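Local coordinates for phosphotriesterase homology protein (Escherichia coli, PDB 1BF6) that catalyses the zinc-dependent hydrolysis of phosphorylated glyceryl acetates and also acts on aromatic acetates and propionates, at residues Gly120-Ile125 and Arg152-His157; Ala78-Tyr83 and Asp106-Gly111; Cys186-Asn191 and Glu219-Met224; Ile210-Tyr215 and Ser240-Arg245. All blocks are in the same frame, centred on the assembly; numbering follows the deposited sequence.

Contact 2 comes first along the chain: it closes the loop from strand 75-80 to helix 97-109. Contact 1 follows, joining strand 122-126 to strand 154-157 across helix 134-150. These two are in series, and they touch where the segments 78-83 and 120-125 share backbone bonds. Contacts 3 and 4 lie on the far side of the chain's centre from contact 2. Their segments alternate, so the two loops cross. In contact 3, 186-191 reaches forward to helix 218-230. In contact 4, 210-215 reaches forward to 240-245. Contacts 1 and 4 do not touch, but both give a ligand to the same zinc ion. Together the four tie barrel strands, outer helices and active-site loops.

Contact 1. Residues Gly120-Ile125 and Arg152-His157; sequences GIIAEI and RPISTH. With ZN (zinc ion), chain D; ZN (zinc ion), chain C.
Ile122 and Ile154 pair in parallel on the two strands of a beta-alpha-beta crossover in the TIM barrel, with helix 134-150 between them. Ile122 N donates to Pro153 O at 3.0 Å, and Ile122 O accepts from Ser155 N. The register then slips by one residue, a beta bulge, and pairing resumes at Ile125 and Thr156. The peptide bond before Glu124 is cis, within the bulge.

Glu124 can be followed outward. CB lies near Ser155 O. CG sits between the backbone N and the carbonyl carbon (chi1 60°), and the next bond is extended, which carries the carboxylate to the zinc pair. OE1 binds one zinc ion at 2.2 Å and OE2 binds the other at 2.4 Å. The carboxylate thus bridges the two metals. His157 ND1 joins OE1 on its zinc, with ring and carboxylate planes 55° apart; the other ring nitrogen, NE2, is hydrogen-bonded to Ser159. His185 completes the protein ligands of that zinc; His11, His13 and Asp242 hold the other.

On the face of Ile122 and Ile154, Ile125 CD1 presses on Ile154 CG2 at 3.4 Å, closer than usual contact. On the other side Ile121 CD1 packs on Ser155 CB. At the start of the segments Arg152 doubles back on itself (chi2 -46°). It grips one carbonyl side-on: NE meets Gly120 O at 2.9 Å and NH2 meets the same Gly120 O at 3.1 Å.

Contact 2. Residues Ala78-Tyr83 and Asp106-Gly111; sequences ACTGYY and DEIEQG
Glu107 OE1 is gripped by two groups. Thr80 OG1 donates to Glu107 OE1 at 2.7 Å; the carboxylate oxygen receives it on its anti lone pair, away from OE2. A water lies 2.8 Å from the same Glu107 OE1 and probably donates to it. This water also accepts from Gly81 N at 3.0 Å, so it joins the backbone just past the strand to the carboxylate on the helix. The second oxygen, Glu107 OE2, forms a salt bridge with Arg60. Both oxygens of this buried carboxylate therefore have partners, and the nearby arginine would be expected to favour its charged form.

Thr80 turns its two branches to different helix residues. OG1 stands opposite the backbone N (chi1 179°) and faces Glu107. The methyl CG2 lies against Ile108 CG1 at 3.8 Å, the two side chains crossing at about a right angle. Thr80 CB also approaches Glu107 CB at 3.7 Å. With a valine here, Glu107 OE1 would probably lose its hydroxyl donor and the carboxylate would be less firmly fixed in rotation.

The contact is a small one, made mainly by these three side chains. It joins the end of barrel strand 75-80 to the last turn of helix 97-109. Ala119 lies against both Thr80 and Ile108, and Ile122 of strand 122-126 also packs on Ile108, so the next strand borders the same seam.

Contact 3. Residues Cys186-Asn191 and Glu219-Met224; sequences CDLKDN and EKRIAM. With SO4 (sulfate ion), chain E.
The loop that follows barrel strand 181-183 meets helix 218-230 here through a salt bridge between Asp187 and Arg221. The same loop follows the zinc ligand His185, against which Leu188 lies. Arg221 NE donates to Asp187 OD2 at 3.0 Å, with a bent N-H...O angle of 137°. The oxygen lies in the guanidinium plane, at its edge. The nitrogen, however, stands above the carboxylate plane, and the planes of the two flat groups are 81° apart. Arg221 runs extended from CG to NE, which brings its head across to the loop. Leu188 CD2 touches the same edge, 4.0 Å from Arg221 NH2.

Both charged groups have further partners. Thr209 accepts from Arg221 NH2 and is bonded to Asp187 OD1, while Asp218 forms a second salt bridge with Arg221 NH1. The guanidinium is thus held at several points, which should limit its rotation.

Met224 fills the next part of the contact. Its chain bends at the last torsion (chi3 -74°), bringing CE within 3.4 Å of Lys189 O. SD accepts a weak, nearly straight hydrogen bond from Asn191 N at 3.5 Å. Farther out, Asp190 OD1 lies 3.8 Å from Lys220 CD, but the lysine nitrogen is beyond salt-bridge distance; this carboxylate oxygen bonds to Tyr216. Lys189 points away from the helix and donates to a sulfate ion, probably from the crystallisation liquor.

Strand 204-207 borders the contact, with Phe207 touching both Asp187 and Met224. Helix 259-270 flanks helix 218-230, where Phe264 meets Arg221 and Ile222.

Contact 4. Residues Ile210-Tyr215 and Ser240-Arg245; sequences IGKNSY and SMDITR. With ZN (zinc ion), chain C; SO4 (sulfate ion), chain F.
Ile210 packs on Met241 where two loops of the TIM barrel meet, one after strand 204-207 and one after strand 237-239. This is the close-packed part. Ile210 lies athwart Met241, with Ile210 CG2 3.6 Å from Met241 SD. Two bends in Met241 (chi2 -64°, chi3 -68°) bring CE up to the carbonyl oxygen, 3.0 Å from Ile210 O, a tight contact. A water donates to both Ile210 O and Met241 O. Leu260 of helix 259-270 packs on both side chains.

The other part is looser, more polar and nearer solvent: Lys212 and Thr244 are partly exposed, and Tyr215 is exposed. Lys212 reaches across in an extended chain, and its NZ donates to Asp242 O at 2.7 Å. A long salt bridge of 3.8 Å links Lys212 NZ to Asp242 OD2. A sulfate ion, probably from the crystallisation liquor, bridges the loops: Lys212 and Tyr215 donate to it from one, Thr244 and, weakly, Arg245 from the other. With a methionine in place of Lys212, Asp242 O would probably be left without this donor and the sulfate would lose one cationic partner.

Asp242 also reaches the metal site shared with His11, His13 and Glu124: its OD1 binds the zinc ion at 2.4 Å.

Contact 1. Residues Gly120-Ile125 and Arg152-His157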
loop_
_atom_site.group_PDB
_atom_site.type_symbol
_atom_site.label_atom_id
_atom_site.label_comp_id
_atom_site.label_asym_id
_atom_site.label_seq_id
_atom_site.Cartn_x
_atom_site.Cartn_y
_atom_site.Cartn_z
ATOM N N GLY A 120 11.020 3.939 -3.512
ATOM C CA GLY A 120 11.293 2.572 -3.911
ATOM C C GLY A 120 10.145 1.900 -4.636
ATOM O O GLY A 120 10.289 0.760 -5.083
ATOM N N ILE A 121 9.013 2.595 -4.782
ATOM C CA ILE A 121 7.834 2.040 -5.445
ATOM C C ILE A 121 6.976 3.195 -5.986
ATOM O O ILE A 121 7.068 4.316 -5.482
ATOM C CB ILE A 121 6.992 1.159 -4.430
ATOM C CG1 ILE A 121 5.927 0.333 -5.146
ATOM C CG2 ILE A 121 6.339 2.042 -3.361
ATOM C CD1 ILE A 121 5.325 -0.778 -4.275
ATOM N N ILE A 122 6.241 2.936 -7.063
ATOM C CA ILE A 122 5.342 3.926 -7.682
ATOM C C ILE A 122 4.025 3.585 -7.014
ATOM O O ILE A 122 3.388 2.571 -7.327
ATOM C CB ILE A 122 5.231 3.726 -9.204
ATOM C CG1 ILE A 122 6.595 3.966 -9.865
ATOM C CG2 ILE A 122 4.124 4.621 -9.777
ATOM C CD1 ILE A 122 6.745 3.256 -11.175
ATOM N N ALA A 123 3.567 4.474 -6.146
ATOM C CA ALA A 123 2.373 4.115 -5.368
ATOM C C ALA A 123 1.786 5.328 -4.636
ATOM O O ALA A 123 2.505 6.299 -4.569
ATOM C CB ALA A 123 2.860 3.177 -4.241
ATOM N N GLU A 124 0.730 5.340 -3.821
ATOM C CA GLU A 124 -0.429 4.613 -4.101
ATOM C C GLU A 124 -1.194 5.237 -5.274
ATOM O O GLU A 124 -1.547 6.410 -5.099
ATOM C CB GLU A 124 -1.436 4.155 -3.013
ATOM C CG GLU A 124 -2.045 5.335 -2.227
ATOM C CD GLU A 124 -3.031 4.686 -1.181
ATOM O OE1 GLU A 124 -3.812 4.121 -1.889
ATOM O OE2 GLU A 124 -2.580 5.115 -0.143
ATOM N N ILE A 125 -1.201 4.609 -6.444
ATOM C CA ILE A 125 -1.886 5.217 -7.567
ATOM C C ILE A 125 -3.298 4.685 -7.633
ATOM O O ILE A 125 -3.529 3.484 -7.782
ATOM C CB ILE A 125 -1.064 5.095 -8.885
ATOM C CG1 ILE A 125 -0.891 3.647 -9.308
ATOM C CG2 ILE A 125 0.345 5.705 -8.672
ATOM C CD1 ILE A 125 -0.240 3.508 -10.690
ATOM N N ARG A 152 10.850 -0.329 -11.062
ATOM C CA ARG A 152 10.237 -0.328 -9.724
ATOM C C ARG A 152 8.764 -0.721 -9.847
ATOM O O ARG A 152 8.066 -0.304 -10.784
ATOM C CB ARG A 152 10.404 1.018 -9.012
ATOM C CG ARG A 152 11.852 1.454 -8.786
ATOM C CD ARG A 152 12.741 0.338 -8.247
ATOM N NE ARG A 152 12.284 -0.176 -6.957
ATOM C CZ ARG A 152 12.378 -1.450 -6.572
ATOM N NH1 ARG A 152 12.917 -2.360 -7.374
ATOM N NH2 ARG A 152 11.895 -1.825 -5.391
ATOM N N PRO A 153 8.265 -1.539 -8.906
ATOM C CA PRO A 153 6.869 -1.976 -8.964
ATOM C C PRO A 153 5.814 -0.886 -8.747
ATOM O O PRO A 153 6.116 0.227 -8.304
ATOM C CB PRO A 153 6.819 -3.080 -7.894
ATOM C CG PRO A 153 7.753 -2.608 -6.889
ATOM C CD PRO A 153 8.931 -2.080 -7.708
ATOM N N ILE A 154 4.597 -1.202 -9.152
ATOM C CA ILE A 154 3.450 -0.304 -9.027
ATOM C C ILE A 154 2.479 -0.876 -7.986
ATOM O O ILE A 154 2.136 -2.057 -8.027
ATOM C CB ILE A 154 2.739 -0.167 -10.399
ATOM C CG1 ILE A 154 3.671 0.554 -11.382
ATOM C CG2 ILE A 154 1.372 0.513 -10.261
ATOM C CD1 ILE A 154 3.209 0.488 -12.820
ATOM N N SER A 155 2.038 -0.024 -7.066
ATOM C CA SER A 155 1.102 -0.408 -6.008
ATOM C C SER A 155 -0.104 0.528 -6.109
ATOM O O SER A 155 0.043 1.744 -6.004
ATOM C CB SER A 155 1.784 -0.283 -4.647
ATOM O OG SER A 155 0.901 -0.666 -3.607
ATOM N N THR A 156 -1.290 -0.042 -6.282
ATOM C CA THR A 156 -2.493 0.763 -6.482
ATOM C C THR A 156 -3.489 0.933 -5.325
ATOM O O THR A 156 -3.381 0.280 -4.290
ATOM C CB THR A 156 -3.290 0.229 -7.695
ATOM O OG1 THR A 156 -4.098 -0.878 -7.285
ATOM C CG2 THR A 156 -2.342 -0.226 -8.836
ATOM N N HIS A 157 -4.466 1.815 -5.553
ATOM C CA HIS A 157 -5.576 2.091 -4.629
ATOM C C HIS A 157 -6.859 1.836 -5.407
ATOM O O HIS A 157 -7.078 2.456 -6.456
ATOM C CB HIS A 157 -5.590 3.571 -4.166
ATOM C CG HIS A 157 -6.915 4.046 -3.609
ATOM N ND1 HIS A 157 -7.074 4.343 -2.274
ATOM C CD2 HIS A 157 -8.065 4.346 -4.263
ATOM C CE1 HIS A 157 -8.300 4.815 -2.145
ATOM N NE2 HIS A 157 -8.942 4.837 -3.318
HETATM ZN ZN ZN D . -5.594 3.741 -0.657
HETATM ZN ZN ZN C . -3.412 4.130 1.855
#

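Contact 2. Residues Ala78-Tyr83 and Asp106-Gly111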
loop_
_atom_site.group_PDB
_atom_site.type_symbol
_atom_site.label_atom_id
_atom_site.label_comp_id
_atom_site.label_asym_id
_atom_site.label_seq_id
_atom_site.Cartn_x
_atom_site.Cartn_y
_atom_site.Cartn_z
ATOM N N ALA A 78 9.666 4.246 0.822
ATOM C CA ALA A 78 8.884 5.402 0.383
ATOM C C ALA A 78 8.334 5.237 -1.044
ATOM O O ALA A 78 8.813 4.397 -1.808
ATOM C CB ALA A 78 9.737 6.665 0.492
ATOM N N CYS A 79 7.321 6.028 -1.400
ATOM C CA CYS A 79 6.726 5.936 -2.738
ATOM C C CYS A 79 6.705 7.251 -3.525
ATOM O O CYS A 79 7.050 8.321 -3.008
ATOM C CB CYS A 79 5.294 5.408 -2.647
ATOM S SG CYS A 79 4.084 6.588 -1.943
ATOM N N THR A 80 6.330 7.138 -4.796
ATOM C CA THR A 80 6.189 8.291 -5.693
ATOM C C THR A 80 4.947 8.064 -6.549
ATOM O O THR A 80 4.650 6.928 -6.940
ATOM C CB THR A 80 7.426 8.504 -6.636
ATOM O OG1 THR A 80 7.169 9.639 -7.480
ATOM C CG2 THR A 80 7.680 7.286 -7.523
ATOM N N GLY A 81 4.193 9.132 -6.811
ATOM C CA GLY A 81 3.008 8.993 -7.642
ATOM C C GLY A 81 1.958 10.060 -7.389
ATOM O O GLY A 81 2.255 11.106 -6.812
ATOM N N TYR A 82 0.758 9.815 -7.893
ATOM C CA TYR A 82 -0.384 10.710 -7.702
ATOM C C TYR A 82 -1.549 9.843 -7.227
ATOM O O TYR A 82 -1.744 8.718 -7.706
ATOM C CB TYR A 82 -0.712 11.492 -8.981
ATOM C CG TYR A 82 0.227 12.668 -9.197
ATOM C CD1 TYR A 82 1.436 12.510 -9.885
ATOM C CD2 TYR A 82 -0.076 13.935 -8.677
ATOM C CE1 TYR A 82 2.320 13.577 -10.043
ATOM C CE2 TYR A 82 0.799 15.013 -8.833
ATOM C CZ TYR A 82 1.998 14.827 -9.514
ATOM O OH TYR A 82 2.891 15.873 -9.623
ATOM N N TYR A 83 -2.322 10.386 -6.289
ATOM C CA TYR A 83 -3.424 9.682 -5.633
ATOM C C TYR A 83 -4.673 9.300 -6.432
ATOM O O TYR A 83 -4.764 8.189 -6.940
ATOM C CB TYR A 83 -3.771 10.452 -4.360
ATOM C CG TYR A 83 -4.632 9.714 -3.357
ATOM C CD1 TYR A 83 -4.654 8.324 -3.301
ATOM C CD2 TYR A 83 -5.434 10.427 -2.465
ATOM C CE1 TYR A 83 -5.459 7.662 -2.384
ATOM C CE2 TYR A 83 -6.233 9.783 -1.545
ATOM C CZ TYR A 83 -6.249 8.402 -1.509
ATOM O OH TYR A 83 -7.088 7.782 -0.615
ATOM N N ASP A 106 12.550 10.612 -11.327
ATOM C CA ASP A 106 13.531 11.348 -10.536
ATOM C C ASP A 106 13.355 11.130 -9.030
ATOM O O ASP A 106 14.309 11.244 -8.269
ATOM C CB ASP A 106 13.478 12.844 -10.838
ATOM C CG ASP A 106 13.961 13.191 -12.251
ATOM O OD1 ASP A 106 14.442 12.307 -12.996
ATOM O OD2 ASP A 106 13.837 14.375 -12.615
ATOM N N GLU A 107 12.126 10.890 -8.598
ATOM C CA GLU A 107 11.885 10.655 -7.181
ATOM C C GLU A 107 12.476 9.296 -6.801
ATOM O O GLU A 107 12.954 9.115 -5.679
ATOM C CB GLU A 107 10.394 10.755 -6.846
ATOM C CG GLU A 107 9.896 12.215 -6.839
ATOM C CD GLU A 107 8.710 12.462 -5.901
ATOM O OE1 GLU A 107 7.794 11.618 -5.832
ATOM O OE2 GLU A 107 8.695 13.530 -5.259
ATOM N N ILE A 108 12.503 8.387 -7.778
ATOM C CA ILE A 108 13.058 7.039 -7.619
ATOM C C ILE A 108 14.588 7.060 -7.708
ATOM O O ILE A 108 15.276 6.437 -6.894
ATOM C CB ILE A 108 12.509 6.089 -8.718
ATOM C CG1 ILE A 108 11.071 5.703 -8.409
ATOM C CG2 ILE A 108 13.414 4.862 -8.911
ATOM C CD1 ILE A 108 10.368 5.024 -9.558
ATOM N N GLU A 109 15.111 7.835 -8.665
ATOM C CA GLU A 109 16.546 7.917 -8.926
ATOM C C GLU A 109 17.366 8.912 -8.128
ATOM O O GLU A 109 18.482 8.596 -7.733
ATOM C CB GLU A 109 16.817 8.149 -10.434
ATOM C CG GLU A 109 16.151 7.161 -11.383
ATOM C CD GLU A 109 16.861 5.816 -11.454
ATOM O OE1 GLU A 109 17.540 5.426 -10.485
ATOM O OE2 GLU A 109 16.743 5.139 -12.495
ATOM N N GLN A 110 16.844 10.119 -7.911
ATOM C CA GLN A 110 17.593 11.141 -7.182
ATOM C C GLN A 110 17.223 11.313 -5.709
ATOM O O GLN A 110 18.101 11.466 -4.862
ATOM C CB GLN A 110 17.469 12.502 -7.876
ATOM C CG GLN A 110 17.694 12.486 -9.384
ATOM C CD GLN A 110 18.992 11.811 -9.787
ATOM O OE1 GLN A 110 20.049 12.030 -9.179
ATOM N NE2 GLN A 110 18.916 10.972 -10.816
ATOM N N GLY A 111 15.927 11.362 -5.416
ATOM C CA GLY A 111 15.506 11.544 -4.037
ATOM C C GLY A 111 14.162 12.229 -3.900
ATOM O O GLY A 111 13.581 12.730 -4.876
HETATM O O HOH W 1 5.037 11.673 -5.422
#

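Contact 3. Residues Cys186-Asn191 and Glu219-Met224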
loop_
_atom_site.group_PDB
_atom_site.type_symbol
_atom_site.label_atom_id
_atom_site.label_comp_id
_atom_site.label_asym_id
_atom_site.label_seq_id
_atom_site.Cartn_x
_atom_site.Cartn_y
_atom_site.Cartn_z
ATOM N N CYS A 186 -8.376 -4.825 -1.951
ATOM C CA CYS A 186 -9.264 -5.791 -2.590
ATOM C C CYS A 186 -10.220 -6.410 -1.577
ATOM O O CYS A 186 -11.100 -7.187 -1.945
ATOM C CB CYS A 186 -8.456 -6.918 -3.241
ATOM S SG CYS A 186 -7.371 -6.397 -4.581
ATOM N N ASP A 187 -10.073 -5.999 -0.319
ATOM C CA ASP A 187 -10.854 -6.549 0.792
ATOM C C ASP A 187 -11.881 -5.615 1.468
ATOM O O ASP A 187 -11.973 -5.575 2.694
ATOM C CB ASP A 187 -9.874 -7.100 1.842
ATOM C CG ASP A 187 -9.009 -6.007 2.477
ATOM O OD1 ASP A 187 -8.844 -4.921 1.867
ATOM O OD2 ASP A 187 -8.481 -6.220 3.597
ATOM N N LEU A 188 -12.665 -4.889 0.676
ATOM C CA LEU A 188 -13.690 -3.998 1.231
ATOM C C LEU A 188 -15.116 -4.449 0.886
ATOM O O LEU A 188 -16.095 -3.771 1.195
ATOM C CB LEU A 188 -13.436 -2.545 0.809
ATOM C CG LEU A 188 -12.273 -1.886 1.550
ATOM C CD1 LEU A 188 -11.834 -0.589 0.876
ATOM C CD2 LEU A 188 -12.678 -1.644 2.987
ATOM N N LYS A 189 -15.220 -5.631 0.287
ATOM C CA LYS A 189 -16.497 -6.231 -0.094
ATOM C C LYS A 189 -16.226 -7.669 -0.544
ATOM O O LYS A 189 -15.060 -8.069 -0.663
ATOM C CB LYS A 189 -17.147 -5.450 -1.244
ATOM C CG LYS A 189 -16.402 -5.560 -2.559
ATOM C CD LYS A 189 -17.205 -4.982 -3.692
ATOM C CE LYS A 189 -16.382 -4.934 -4.959
ATOM N NZ LYS A 189 -17.144 -4.279 -6.046
ATOM N N ASP A 190 -17.292 -8.453 -0.730
ATOM C CA ASP A 190 -17.170 -9.829 -1.211
ATOM C C ASP A 190 -16.626 -9.578 -2.610
ATOM O O ASP A 190 -17.332 -9.061 -3.475
ATOM C CB ASP A 190 -18.544 -10.523 -1.262
ATOM C CG ASP A 190 -19.135 -10.797 0.139
ATOM O OD1 ASP A 190 -18.422 -10.626 1.148
ATOM O OD2 ASP A 190 -20.322 -11.192 0.230
ATOM N N ASN A 191 -15.359 -9.918 -2.806
ATOM C CA ASN A 191 -14.667 -9.621 -4.056
ATOM C C ASN A 191 -13.879 -10.812 -4.630
ATOM O O ASN A 191 -12.940 -10.623 -5.406
ATOM C CB ASN A 191 -13.712 -8.458 -3.718
ATOM C CG ASN A 191 -13.251 -7.662 -4.937
ATOM O OD1 ASN A 191 -12.200 -7.023 -4.886
ATOM N ND2 ASN A 191 -14.051 -7.644 -5.996
ATOM N N GLU A 219 -14.010 -10.976 9.631
ATOM C CA GLU A 219 -14.471 -12.357 9.502
ATOM C C GLU A 219 -14.619 -12.729 8.024
ATOM O O GLU A 219 -14.335 -13.862 7.620
ATOM C CB GLU A 219 -15.815 -12.544 10.217
ATOM C CG GLU A 219 -16.384 -13.953 10.080
ATOM C CD GLU A 219 -17.750 -14.127 10.745
ATOM O OE1 GLU A 219 -18.306 -13.126 11.263
ATOM O OE2 GLU A 219 -18.272 -15.271 10.743
ATOM N N LYS A 220 -15.074 -11.770 7.221
ATOM C CA LYS A 220 -15.242 -11.995 5.793
ATOM C C LYS A 220 -13.909 -11.922 5.048
ATOM O O LYS A 220 -13.741 -12.587 4.033
ATOM C CB LYS A 220 -16.277 -11.043 5.213
ATOM C CG LYS A 220 -17.676 -11.350 5.697
ATOM C CD LYS A 220 -18.728 -10.540 4.972
ATOM C CE LYS A 220 -20.117 -10.968 5.435
ATOM N NZ LYS A 220 -21.205 -10.339 4.636
ATOM N N ARG A 221 -12.969 -11.132 5.564
ATOM C CA ARG A 221 -11.630 -11.048 4.975
ATOM C C ARG A 221 -10.992 -12.434 5.190
ATOM O O ARG A 221 -10.380 -13.005 4.281
ATOM C CB ARG A 221 -10.770 -9.976 5.675
ATOM C CG ARG A 221 -11.226 -8.523 5.464
ATOM C CD ARG A 221 -10.222 -7.540 6.052
ATOM N NE ARG A 221 -10.585 -6.165 5.708
ATOM C CZ ARG A 221 -11.481 -5.423 6.362
ATOM N NH1 ARG A 221 -12.110 -5.898 7.433
ATOM N NH2 ARG A 221 -11.835 -4.239 5.871
ATOM N N ILE A 222 -11.175 -12.983 6.393
ATOM C CA ILE A 222 -10.640 -14.303 6.729
ATOM C C ILE A 222 -11.230 -15.375 5.806
ATOM O O ILE A 222 -10.490 -16.220 5.293
ATOM C CB ILE A 222 -10.863 -14.634 8.250
ATOM C CG1 ILE A 222 -9.828 -13.868 9.085
ATOM C CG2 ILE A 222 -10.768 -16.138 8.506
ATOM C CD1 ILE A 222 -10.095 -13.883 10.581
ATOM N N ALA A 223 -12.536 -15.298 5.540
ATOM C CA ALA A 223 -13.205 -16.258 4.660
ATOM C C ALA A 223 -12.604 -16.181 3.240
ATOM O O ALA A 223 -12.397 -17.214 2.598
ATOM C CB ALA A 223 -14.691 -16.000 4.625
ATOM N N MET A 224 -12.319 -14.964 2.766
ATOM C CA MET A 224 -11.724 -14.800 1.437
ATOM C C MET A 224 -10.301 -15.338 1.434
ATOM O O MET A 224 -9.889 -15.979 0.470
ATOM C CB MET A 224 -11.752 -13.333 0.967
ATOM C CG MET A 224 -13.138 -12.847 0.561
ATOM S SD MET A 224 -13.118 -11.492 -0.665
ATOM C CE MET A 224 -12.598 -10.146 0.361
HETATM S S SO4 E . -16.153 -3.624 -9.633
HETATM O O1 SO4 E . -17.468 -3.055 -9.350
HETATM O O2 SO4 E . -15.286 -2.590 -10.353
HETATM O O3 SO4 E . -15.391 -4.039 -8.344
HETATM O O4 SO4 E . -16.334 -4.892 -10.469
#

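Contact 4. Residues Ile210-Tyr215 and Ser240-Arg245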
loop_
_atom_site.group_PDB
_atom_site.type_symbol
_atom_site.label_atom_id
_atom_site.label_comp_id
_atom_site.label_asym_id
_atom_site.label_seq_id
_atom_site.Cartn_x
_atom_site.Cartn_y
_atom_site.Cartn_z
ATOM N N ILE A 210 -7.449 -4.413 6.859
ATOM C CA ILE A 210 -7.685 -5.237 8.042
ATOM C C ILE A 210 -7.961 -4.332 9.239
ATOM O O ILE A 210 -7.211 -3.388 9.486
ATOM C CB ILE A 210 -6.460 -6.132 8.319
ATOM C CG1 ILE A 210 -6.406 -7.263 7.281
ATOM C CG2 ILE A 210 -6.501 -6.698 9.743
ATOM C CD1 ILE A 210 -5.024 -7.895 7.132
ATOM N N GLY A 211 -9.054 -4.611 9.952
ATOM C CA GLY A 211 -9.415 -3.806 11.113
ATOM C C GLY A 211 -10.477 -2.751 10.829
ATOM O O GLY A 211 -11.067 -2.205 11.760
ATOM N N LYS A 212 -10.716 -2.454 9.551
ATOM C CA LYS A 212 -11.715 -1.457 9.156
ATOM C C LYS A 212 -13.055 -2.156 8.990
ATOM O O LYS A 212 -13.656 -2.175 7.916
ATOM C CB LYS A 212 -11.266 -0.734 7.872
ATOM C CG LYS A 212 -9.895 -0.070 8.059
ATOM C CD LYS A 212 -9.506 0.945 6.991
ATOM C CE LYS A 212 -8.206 1.615 7.412
ATOM N NZ LYS A 212 -7.839 2.738 6.518
ATOM N N ASN A 213 -13.525 -2.699 10.110
ATOM C CA ASN A 213 -14.758 -3.464 10.185
ATOM C C ASN A 213 -16.077 -2.729 9.957
ATOM O O ASN A 213 -17.119 -3.361 9.762
ATOM C CB ASN A 213 -14.761 -4.268 11.488
ATOM C CG ASN A 213 -13.559 -5.170 11.593
ATOM O OD1 ASN A 213 -12.902 -5.243 12.630
ATOM N ND2 ASN A 213 -13.233 -5.838 10.493
ATOM N N SER A 214 -16.039 -1.402 9.967
ATOM C CA SER A 214 -17.247 -0.628 9.706
ATOM C C SER A 214 -17.457 -0.536 8.192
ATOM O O SER A 214 -18.520 -0.137 7.716
ATOM C CB SER A 214 -17.147 0.757 10.341
ATOM O OG SER A 214 -17.100 0.639 11.756
ATOM N N TYR A 215 -16.429 -0.907 7.435
ATOM C CA TYR A 215 -16.505 -0.910 5.976
ATOM C C TYR A 215 -16.824 -2.330 5.529
ATOM O O TYR A 215 -17.709 -2.560 4.701
ATOM C CB TYR A 215 -15.160 -0.511 5.357
ATOM C CG TYR A 215 -14.799 0.958 5.436
ATOM C CD1 TYR A 215 -15.758 1.952 5.220
ATOM C CD2 TYR A 215 -13.477 1.354 5.662
ATOM C CE1 TYR A 215 -15.405 3.302 5.219
ATOM C CE2 TYR A 215 -13.112 2.693 5.666
ATOM C CZ TYR A 215 -14.076 3.663 5.443
ATOM O OH TYR A 215 -13.710 4.992 5.432
ATOM N N SER A 240 -1.994 -5.852 5.097
ATOM C CA SER A 240 -1.729 -4.592 5.791
ATOM C C SER A 240 -2.980 -4.020 6.491
ATOM O O SER A 240 -4.068 -4.593 6.401
ATOM C CB SER A 240 -1.118 -3.547 4.841
ATOM O OG SER A 240 0.146 -3.111 5.331
ATOM N N MET A 241 -2.795 -2.893 7.178
ATOM C CA MET A 241 -3.858 -2.200 7.924
ATOM C C MET A 241 -4.301 -0.882 7.258
ATOM O O MET A 241 -5.413 -0.385 7.495
ATOM C CB MET A 241 -3.345 -1.845 9.330
ATOM C CG MET A 241 -2.803 -3.013 10.154
ATOM S SD MET A 241 -4.077 -4.178 10.511
ATOM C CE MET A 241 -5.090 -3.199 11.612
ATOM N N ASP A 242 -3.411 -0.307 6.448
ATOM C CA ASP A 242 -3.656 0.983 5.796
ATOM C C ASP A 242 -4.039 2.050 6.843
ATOM O O ASP A 242 -5.100 2.688 6.724
ATOM C CB ASP A 242 -4.747 0.881 4.725
ATOM C CG ASP A 242 -4.888 2.159 3.906
ATOM O OD1 ASP A 242 -3.948 2.985 3.914
ATOM O OD2 ASP A 242 -5.941 2.338 3.285
ATOM N N ILE A 243 -3.211 2.187 7.887
ATOM C CA ILE A 243 -3.434 3.191 8.940
ATOM C C ILE A 243 -3.341 4.571 8.264
ATOM O O ILE A 243 -2.397 4.834 7.505
ATOM C CB ILE A 243 -2.379 3.087 10.074
ATOM C CG1 ILE A 243 -2.519 1.752 10.820
ATOM C CG2 ILE A 243 -2.497 4.261 11.030
ATOM C CD1 ILE A 243 -3.890 1.511 11.415
ATOM N N THR A 244 -4.322 5.430 8.541
ATOM C CA THR A 244 -4.392 6.761 7.933
ATOM C C THR A 244 -4.781 7.895 8.894
ATOM O O THR A 244 -4.614 9.064 8.559
ATOM C CB THR A 244 -5.444 6.787 6.790
ATOM O OG1 THR A 244 -6.731 6.433 7.313
ATOM C CG2 THR A 244 -5.091 5.811 5.664
ATOM N N ARG A 245 -5.284 7.551 10.080
ATOM C CA ARG A 245 -5.739 8.554 11.050
ATOM C C ARG A 245 -5.112 8.473 12.425
ATOM O O ARG A 245 -4.677 7.410 12.859
ATOM C CB ARG A 245 -7.249 8.430 11.225
ATOM C CG ARG A 245 -8.042 8.688 9.966
ATOM C CD ARG A 245 -9.480 8.302 10.183
ATOM N NE ARG A 245 -10.335 8.747 9.090
ATOM C CZ ARG A 245 -11.337 9.609 9.240
ATOM N NH1 ARG A 245 -11.600 10.126 10.440
ATOM N NH2 ARG A 245 -12.111 9.914 8.203
HETATM ZN ZN ZN C . -3.412 4.130 1.855
HETATM S S SO4 F . -10.248 5.914 6.183
HETATM O O1 SO4 F . -11.447 6.644 6.587
HETATM O O2 SO4 F . -9.102 6.904 6.001
HETATM O O3 SO4 F . -9.787 4.874 7.240
HETATM O O4 SO4 F . -10.539 5.139 4.900
HETATM O O HOH W 2 -7.054 -0.579 9.463
#